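Protein ACDH-11, isoform b (Caenorhabditis elegans, PDB 4Y9J) is a flavoprotein of the acyl-CoA dehydrogenase family that binds flavin-adenine dinucleotide and resembles the adaptive response protein AidB in its N-terminal part. Local coordinates at residues Trp98-Leu101 / Lys102-Ala106. Residues are numbered along the deposited sequence; the frame is centred on the assembly and turned at random.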
loop_
_atom_site.group_PDB
_atom_site.type_symbol
_atom_site.label_atom_id
_atom_site.label_comp_id
_atom_site.label_asym_id
_atom_site.label_seq_id
_atom_site.Cartn_x
_atom_site.Cartn_y
_atom_site.Cartn_z
ATOM N N TRP B 98 -7.271 -4.343 17.913
ATOM C CA TRP B 98 -8.633 -3.924 17.978
ATOM C C TRP B 98 -9.404 -4.952 18.882
ATOM O O TRP B 98 -10.128 -4.554 19.813
ATOM C CB TRP B 98 -9.262 -3.889 16.603
ATOM C CG TRP B 98 -10.665 -3.540 16.579
ATOM C CD1 TRP B 98 -11.727 -4.423 16.542
ATOM C CD2 TRP B 98 -11.254 -2.214 16.612
ATOM N NE1 TRP B 98 -12.901 -3.720 16.462
ATOM C CE2 TRP B 98 -12.659 -2.382 16.579
ATOM C CE3 TRP B 98 -10.737 -0.900 16.695
ATOM C CZ2 TRP B 98 -13.545 -1.290 16.593
ATOM C CZ3 TRP B 98 -11.652 0.190 16.700
ATOM C CH2 TRP B 98 -13.030 -0.034 16.656
ATOM N N HIS B 99 -9.262 -6.221 18.573
ATOM C CA HIS B 99 -9.893 -7.255 19.338
ATOM C C HIS B 99 -9.453 -7.215 20.806
ATOM O O HIS B 99 -10.274 -7.422 21.702
ATOM C CB HIS B 99 -9.692 -8.657 18.728
ATOM C CG HIS B 99 -10.303 -8.803 17.369
ATOM N ND1 HIS B 99 -11.664 -8.674 17.128
ATOM C CD2 HIS B 99 -9.732 -9.058 16.164
ATOM C CE1 HIS B 99 -11.897 -8.807 15.834
ATOM N NE2 HIS B 99 -10.739 -9.034 15.228
ATOM N N LYS B 100 -8.163 -7.053 21.050
ATOM C CA LYS B 100 -7.610 -7.004 22.390
ATOM C C LYS B 100 -8.182 -5.847 23.183
ATOM O O LYS B 100 -8.582 -6.035 24.359
ATOM C CB LYS B 100 -6.083 -6.952 22.368
ATOM C CG LYS B 100 -5.437 -6.931 23.739
ATOM C CD LYS B 100 -5.680 -8.196 24.569
ATOM C CE LYS B 100 -4.972 -8.062 25.925
ATOM N NZ LYS B 100 -5.070 -9.219 26.820
ATOM N N LEU B 101 -8.339 -4.707 22.551
ATOM C CA LEU B 101 -8.977 -3.545 23.194
ATOM C C LEU B 101 -10.421 -3.837 23.642
ATOM O O LEU B 101 -10.817 -3.498 24.744
ATOM C CB LEU B 101 -8.917 -2.336 22.314
ATOM C CG LEU B 101 -7.518 -1.697 22.189
ATOM C CD1 LEU B 101 -7.360 -0.916 20.897
ATOM C CD2 LEU B 101 -7.190 -0.834 23.365
ATOM N N LYS B 102 -11.185 -4.496 22.776
ATOM C CA LYS B 102 -12.553 -4.884 23.142
ATOM C C LYS B 102 -12.582 -5.817 24.335
ATOM O O LYS B 102 -13.440 -5.741 25.199
ATOM C CB LYS B 102 -13.253 -5.534 21.957
ATOM C CG LYS B 102 -13.544 -4.526 20.846
ATOM C CD LYS B 102 -13.971 -5.234 19.567
ATOM C CE LYS B 102 -15.321 -5.870 19.573
ATOM N NZ LYS B 102 -15.588 -6.786 18.412
ATOM N N GLN B 103 -11.665 -6.752 24.358
ATOM C CA GLN B 103 -11.530 -7.635 25.484
ATOM C C GLN B 103 -11.209 -6.948 26.780
ATOM O O GLN B 103 -11.772 -7.304 27.834
ATOM C CB GLN B 103 -10.531 -8.761 25.205
ATOM C CG GLN B 103 -10.935 -9.551 23.978
ATOM C CD GLN B 103 -9.802 -10.447 23.417
ATOM O OE1 GLN B 103 -8.668 -10.456 23.906
ATOM N NE2 GLN B 103 -10.117 -11.169 22.361
ATOM N N ILE B 104 -10.292 -6.023 26.723
ATOM C CA ILE B 104 -9.931 -5.202 27.862
ATOM C C ILE B 104 -11.144 -4.394 28.389
ATOM O O ILE B 104 -11.353 -4.329 29.618
ATOM C CB ILE B 104 -8.754 -4.290 27.542
ATOM C CG1 ILE B 104 -7.459 -5.127 27.384
ATOM C CG2 ILE B 104 -8.583 -3.245 28.635
ATOM C CD1 ILE B 104 -6.296 -4.312 26.828
ATOM N N CYS B 105 -11.937 -3.846 27.473
ATOM C CA CYS B 105 -13.179 -3.157 27.844
ATOM C C CYS B 105 -14.133 -4.028 28.652
ATOM O O CYS B 105 -14.732 -3.571 29.655
ATOM C CB CYS B 105 -13.878 -2.628 26.608
ATOM S SG CYS B 105 -13.028 -1.183 25.981
ATOM N N ALA B 106 -14.288 -5.285 28.227
ATOM C CA ALA B 106 -15.064 -6.250 28.984
ATOM C C ALA B 106 -14.450 -6.499 30.368
ATOM O O ALA B 106 -15.144 -6.341 31.387
ATOM C CB ALA B 106 -15.136 -7.592 28.278
HETATM O O HOH W 1 -13.624 -8.869 18.952
HETATM O O HOH W 2 -7.972 -10.376 26.423
#
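The ammonium NZ of Lys102 has two partners: it donates to a water 2.9 Å away, which lies 2.7 Å from His99 ND1, and it forms a salt bridge with Asp228. The water sits at the edge of the His99 imidazole and in its plane, bridging residues i and i+3. The same Asp228 carboxylate oxygen, OD2, accepts a hydrogen bond from Trp98 NE1, so one acid ties the indole to the lysine a turn later; its negative charge probably offsets that of the ammonium.

The Lys102 chain reaches this acid by passing obliquely beside the indole, with CD 3.6 Å from Trp98 NE1. The lysine's bend at chi3 (71°), after its CG has passed Trp98 O, helps to carry the chain on from the indole toward the acid.

A second water links the other i to i+3 pair, Lys100 and Gln103. It donates to Gln103 OE1 at 2.6 Å and accepts from Lys100 NZ at 3.1 Å, while the two side chains cross at about a right angle. Lys100 also lays CE against Ile104 CD1 (4.1 Å), an aliphatic contact one turn along.

Underneath, four successive i+4 to i backbone bonds fix the spacing, as in the 2.9 Å bond from Ile104 N to Lys100 O. Leu101 and Ile104 pack on helix 44-74 through Val65 and Leu68, whereas Trp98 and Cys105 meet helix 143-158 at Pro145 and Met146. The evidence describes an amphipathic alpha-helix, 96-107, packed against helices 44-74 and 143-158 in the part of the chain related to the AidB N-terminal domain, with water-bridged polar side chains along its more exposed side.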